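Side-chain contacts in protein toll (PDB 4LXR), which serves as the Drosophila receptor for the cleaved cytokine Spätzle, triggering signalling that sets dorsal-ventral polarity in the embryo and switches on antifungal defence: residues Leu735-Phe738 / Thr739-Asn742; Pro760-Met763 / Val764-Ser767; Thr55-Thr58 / Asp59-Gln62. One frame throughout, in Å; residues are numbered along the deposited sequence.

Contact 1: Leu735-Phe738 / Thr739-Asn742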
# COMPACT_ATOMS: atom_id res chain seq x y z
N LEU A 735 68.61 -3.73 35.06
CA LEU A 735 67.15 -3.82 35.11
C LEU A 735 66.56 -2.63 35.87
O LEU A 735 65.55 -2.06 35.44
CB LEU A 735 66.68 -5.15 35.73
CG LEU A 735 65.17 -5.28 36.01
CD1 LEU A 735 64.34 -5.11 34.75
CD2 LEU A 735 64.82 -6.57 36.71
N LEU A 736 67.20 -2.25 36.97
CA LEU A 736 66.71 -1.11 37.74
C LEU A 736 66.75 0.16 36.89
O LEU A 736 65.76 0.88 36.81
CB LEU A 736 67.47 -0.92 39.07
CG LEU A 736 66.86 0.11 40.02
CD1 LEU A 736 65.46 -0.31 40.44
CD2 LEU A 736 67.74 0.41 41.28
N LEU A 737 67.89 0.41 36.23
CA LEU A 737 68.02 1.59 35.37
C LEU A 737 67.04 1.58 34.17
O LEU A 737 66.49 2.62 33.81
CB LEU A 737 69.46 1.78 34.89
CG LEU A 737 70.52 2.22 35.92
CD1 LEU A 737 71.92 2.19 35.29
CD2 LEU A 737 70.21 3.60 36.52
N PHE A 738 66.84 0.40 33.57
CA PHE A 738 65.86 0.23 32.50
C PHE A 738 64.47 0.70 32.95
O PHE A 738 63.86 1.53 32.28
CB PHE A 738 65.81 -1.23 32.02
CG PHE A 738 64.71 -1.52 31.03
CD1 PHE A 738 64.85 -1.17 29.69
CD2 PHE A 738 63.54 -2.17 31.42
CE1 PHE A 738 63.83 -1.45 28.76
CE2 PHE A 738 62.52 -2.45 30.50
CZ PHE A 738 62.67 -2.09 29.17
N THR A 739 64.00 0.19 34.08
CA THR A 739 62.66 0.52 34.57
C THR A 739 62.51 2.02 34.84
O THR A 739 61.47 2.61 34.53
CB THR A 739 62.27 -0.26 35.83
OG1 THR A 739 63.10 0.16 36.93
CG2 THR A 739 62.39 -1.77 35.60
N GLN A 740 63.56 2.63 35.39
CA GLN A 740 63.55 4.04 35.73
C GLN A 740 63.42 4.93 34.50
O GLN A 740 62.78 6.00 34.57
CB GLN A 740 64.80 4.44 36.55
CG GLN A 740 64.92 3.75 37.91
CD GLN A 740 66.19 4.13 38.64
OE1 GLN A 740 67.12 4.68 38.05
NE2 GLN A 740 66.24 3.85 39.93
N ASP A 741 64.01 4.53 33.37
CA ASP A 741 63.87 5.36 32.17
C ASP A 741 62.84 4.83 31.14
O ASP A 741 62.83 5.26 29.99
CB ASP A 741 65.21 5.59 31.49
CG ASP A 741 65.25 6.89 30.69
OD1 ASP A 741 64.52 7.85 31.05
OD2 ASP A 741 66.02 6.96 29.71
N ASN A 742 61.98 3.92 31.55
CA ASN A 742 60.99 3.39 30.60
C ASN A 742 59.58 3.40 31.13
O ASN A 742 58.86 2.42 31.07
CB ASN A 742 61.38 2.00 30.10
CG ASN A 742 62.51 2.07 29.10
OD1 ASN A 742 62.29 2.31 27.93
ND2 ASN A 742 63.74 1.90 29.58
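Phe738 and Asn742 meet where helix 733-740 of the second LRRCT cap, the cysteine-rich module that closes a leucine-rich repeat solenoid, runs out. The Asn742 amide lies over one face of the phenyl ring, the two planes 30° apart, with ND2 3.3 Å from Phe738 CD1. That same ND2 donates to Phe738 O at 2.7 Å, and the N-H points almost straight at the oxygen (169°), which lies in the amide plane. Asparagine suits the place: its short amide can grip the last turn's carbonyl and cover the ring at once.

This is the tight, buried side. Phe738, its CG anti to the backbone N (chi1 174°), reaches Leu707 and Leu710 of helix 704-710, while Leu735 packs on Trp726 and brings CD1 to 4.0 Å from Thr739 CG2. Thr739 can be buried because its hydroxyl turns back on the helix: OG1 sits between the backbone N and the carbonyl carbon and donates to Leu736 O at 2.8 Å.

Leu737 and Gln740 form the looser, solvent-exposed side, where a polar end is at home. The Gln740 amide spans from exposed Leu737 to buried Leu736, OE1 3.6 Å from Leu737 CD2 and NE2 3.8 Å from Leu736 CG. Back on the helix, Leu736 O takes two donors, Thr739 OG1 and the backbone N of Gln740, the latter at 3.1 Å.

Contact 2: Pro760-Met763 / Val764-Ser767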
# COMPACT_ATOMS: atom_id res chain seq x y z
N PRO A 760 59.92 -8.13 51.18
CA PRO A 760 59.60 -7.71 49.81
C PRO A 760 59.31 -6.21 49.73
O PRO A 760 58.51 -5.68 50.52
CB PRO A 760 58.36 -8.54 49.47
CG PRO A 760 57.70 -8.77 50.79
CD PRO A 760 58.81 -8.85 51.82
N THR A 761 59.94 -5.54 48.78
CA THR A 761 59.92 -4.08 48.69
C THR A 761 59.66 -3.65 47.25
O THR A 761 60.20 -4.25 46.33
CB THR A 761 61.29 -3.52 49.09
OG1 THR A 761 61.66 -4.04 50.38
CG2 THR A 761 61.26 -2.00 49.14
N ARG A 762 58.83 -2.61 47.05
CA ARG A 762 58.60 -2.11 45.69
C ARG A 762 59.91 -1.70 45.03
O ARG A 762 60.75 -1.02 45.62
CB ARG A 762 57.67 -0.90 45.68
CG ARG A 762 56.20 -1.18 45.93
CD ARG A 762 55.40 0.08 45.62
NE ARG A 762 54.14 0.13 46.36
CZ ARG A 762 53.03 -0.50 45.99
NH1 ARG A 762 53.02 -1.23 44.88
NH2 ARG A 762 51.93 -0.39 46.73
N MET A 763 60.09 -2.13 43.79
CA MET A 763 61.30 -1.80 43.06
C MET A 763 61.47 -0.29 42.87
O MET A 763 62.60 0.22 42.93
CB MET A 763 61.35 -2.53 41.71
CG MET A 763 62.65 -2.27 40.97
SD MET A 763 62.88 -3.21 39.47
CE MET A 763 62.97 -4.89 40.11
N VAL A 764 60.36 0.42 42.68
CA VAL A 764 60.40 1.89 42.58
C VAL A 764 60.92 2.58 43.83
O VAL A 764 61.26 3.76 43.79
CB VAL A 764 59.03 2.56 42.22
CG1 VAL A 764 58.59 2.18 40.82
CG2 VAL A 764 57.97 2.19 43.25
N GLU A 765 60.98 1.86 44.95
CA GLU A 765 61.55 2.42 46.16
C GLU A 765 63.07 2.18 46.29
O GLU A 765 63.71 2.69 47.21
CB GLU A 765 60.81 1.93 47.41
CG GLU A 765 59.43 2.56 47.53
CD GLU A 765 58.71 2.12 48.78
OE1 GLU A 765 59.38 1.87 49.80
OE2 GLU A 765 57.46 2.01 48.73
N LEU A 766 63.64 1.42 45.35
CA LEU A 766 65.08 1.14 45.38
C LEU A 766 65.88 2.08 44.50
O LEU A 766 65.51 2.35 43.35
CB LEU A 766 65.40 -0.31 44.96
CG LEU A 766 65.22 -1.43 46.00
CD1 LEU A 766 65.92 -1.07 47.28
CD2 LEU A 766 63.75 -1.73 46.26
N SER A 767 66.98 2.56 45.06
CA SER A 767 68.00 3.31 44.34
C SER A 767 69.10 2.36 43.86
O SER A 767 69.25 1.25 44.36
CB SER A 767 68.61 4.36 45.28
OG SER A 767 69.68 5.04 44.67
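The Arg762 guanidinium has the Glu765 carboxylate at its edge, OE2 lying near the guanidinium plane but 4.5 Å from NE, too far for a salt bridge. Any attraction is probably weak, the two charged groups being exposed on the surface. Arg762 is held instead through NH1, which donates to Asn750 O. Its aliphatic part runs beside Val764, both side chains pointing the same way, with Arg762 CB 3.9 Å from Val764 CG2; a greasy stem with a charged end fits here.

Leu766 comes back across the turn. Its CD2 meets Thr761 CG2 at 3.8 Å, the two side chains crossing at about a right angle, and the threonine methyl is turned there by standing anti to its own nitrogen. Met763 goes the other way, into the interior: its flexible thioether chain, bent at chi3 (-65°), packs on Trp726 and Cys728. Two backbone bonds close the turn, Glu765 N to Arg762 O at 3.0 Å and Leu766 N to Met763 O at 2.9 Å. Such i to i+3 bonding is that of a short 3-10 turn, here leading from strand 761-762 of the LRRCT cap to Ser767, the N-cap of helix 768-771.

Contact 3: Thr55-Thr58 / Asp59-Gln62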
# COMPACT_ATOMS: atom_id res chain seq x y z
N THR A 55 -41.84 16.28 17.74
CA THR A 55 -42.76 15.33 18.36
C THR A 55 -44.14 15.58 17.77
O THR A 55 -45.00 14.70 17.77
CB THR A 55 -42.84 15.48 19.90
OG1 THR A 55 -43.88 16.40 20.25
CG2 THR A 55 -41.52 15.98 20.48
N ASP A 56 -44.32 16.79 17.25
CA ASP A 56 -45.64 17.30 16.90
C ASP A 56 -45.53 18.37 15.82
O ASP A 56 -44.56 19.12 15.75
CB ASP A 56 -46.26 17.92 18.15
CG ASP A 56 -47.75 17.95 18.09
OD1 ASP A 56 -48.30 18.86 17.45
OD2 ASP A 56 -48.37 17.05 18.70
N THR A 57 -46.54 18.45 14.98
CA THR A 57 -46.58 19.44 13.92
C THR A 57 -46.56 20.88 14.48
O THR A 57 -46.06 21.81 13.84
CB THR A 57 -47.80 19.17 12.99
OG1 THR A 57 -47.34 18.62 11.75
CG2 THR A 57 -48.61 20.42 12.75
N THR A 58 -47.07 21.06 15.69
CA THR A 58 -46.99 22.37 16.35
C THR A 58 -45.55 22.82 16.65
O THR A 58 -45.31 24.00 16.89
CB THR A 58 -47.82 22.42 17.65
OG1 THR A 58 -47.16 21.67 18.68
CG2 THR A 58 -49.21 21.86 17.42
N ASP A 59 -44.59 21.89 16.63
CA ASP A 59 -43.19 22.24 16.89
C ASP A 59 -42.63 23.22 15.85
O ASP A 59 -41.65 23.92 16.13
CB ASP A 59 -42.30 20.99 16.95
CG ASP A 59 -42.51 20.18 18.21
OD1 ASP A 59 -43.15 20.68 19.16
OD2 ASP A 59 -42.02 19.03 18.25
N TYR A 60 -43.24 23.27 14.67
CA TYR A 60 -42.82 24.23 13.63
C TYR A 60 -42.88 25.69 14.10
O TYR A 60 -42.34 26.58 13.44
CB TYR A 60 -43.61 24.03 12.34
CG TYR A 60 -43.17 22.84 11.53
CD1 TYR A 60 -41.88 22.77 11.00
CD2 TYR A 60 -44.04 21.78 11.27
CE1 TYR A 60 -41.47 21.68 10.26
CE2 TYR A 60 -43.64 20.69 10.52
CZ TYR A 60 -42.35 20.64 10.02
OH TYR A 60 -41.94 19.56 9.28
N GLN A 61 -43.54 25.91 15.23
CA GLN A 61 -43.62 27.22 15.87
C GLN A 61 -42.24 27.68 16.34
O GLN A 61 -42.00 28.87 16.54
CB GLN A 61 -44.54 27.11 17.08
CG GLN A 61 -45.09 28.41 17.61
CD GLN A 61 -46.09 28.18 18.74
OE1 GLN A 61 -46.26 27.06 19.21
NE2 GLN A 61 -46.76 29.25 19.17
N GLN A 62 -41.32 26.73 16.53
CA GLN A 62 -40.00 27.06 17.03
C GLN A 62 -39.01 27.34 15.90
O GLN A 62 -37.81 27.37 16.13
CB GLN A 62 -39.47 25.96 17.95
CG GLN A 62 -40.36 25.69 19.14
CD GLN A 62 -40.08 24.36 19.80
OE1 GLN A 62 -38.93 24.01 20.05
NE2 GLN A 62 -41.14 23.60 20.08
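Asp59 OD2 receives the backbone N-H of Thr55 at 2.8 Å, a practically straight bond (177°) that meets the oxygen nearly along its C-O axis. A second, weak bond comes to the same OD2 from Asp56 N, 3.4 Å away. One carboxylate oxygen thus gathers two successive peptide N-H groups, a job for a short acidic side chain. Asp59 can do it because its CG stands beside its own backbone N (chi1 -72°), which sends the carboxylate back toward the preceding residues. Its CB rests 3.2 Å from Asp56 O, the carbonyl that also accepts the Asp59 N-H.

The next shell is Asp56, whose OD1 takes the N-H of Thr58 at 3.1 Å through its anti lone pair: an Asx turn, opening the 3-10 segment 57-61. The hydroxyl of Thr58 adds a weak bond to that same OD1, so a threonine here supports the turn with its side chain as well as its backbone. The segment then winds on by i to i+3 bonds, with Tyr60 N to Thr57 O at 3.3 Å and Gln61 N to Thr58 O at 3.1 Å.

Tyr60 lies obliquely against its own turn, CD2 3.3 Å from Thr57 O; an aromatic with a polar tip, it bonds to Met81 O and touches Cys80, the disulfide partner of Cys52. The turn follows strand 47-52 in the N-terminal part of the ectodomain. Thr55 is the threonine of the Asn-X-Thr sequon of glycosylated Asn53, and its side chain lies near a bound NAG.

Overall arrangement
Contacts 1 and 2 are neighbours in the second LRRCT cap, near the C-terminal end of the Toll ectodomain, their centres 12 Å apart. They meet through Leu736 of contact 1, whose CD1 lies 3.5 Å from Met763 CG and whose CD2 lies 3.6 Å from Leu766 O, both in contact 2. Both also touch Trp726, through Leu735 and through Met763. Contact 3 stands far away, toward the N-terminal end of the solenoid, its centre about 112 Å from each of the others. The side chain of Thr55 there lies about 5 Å from a bound NAG, a sugar attached to the receptor itself. No Spätzle chain touches any of the three.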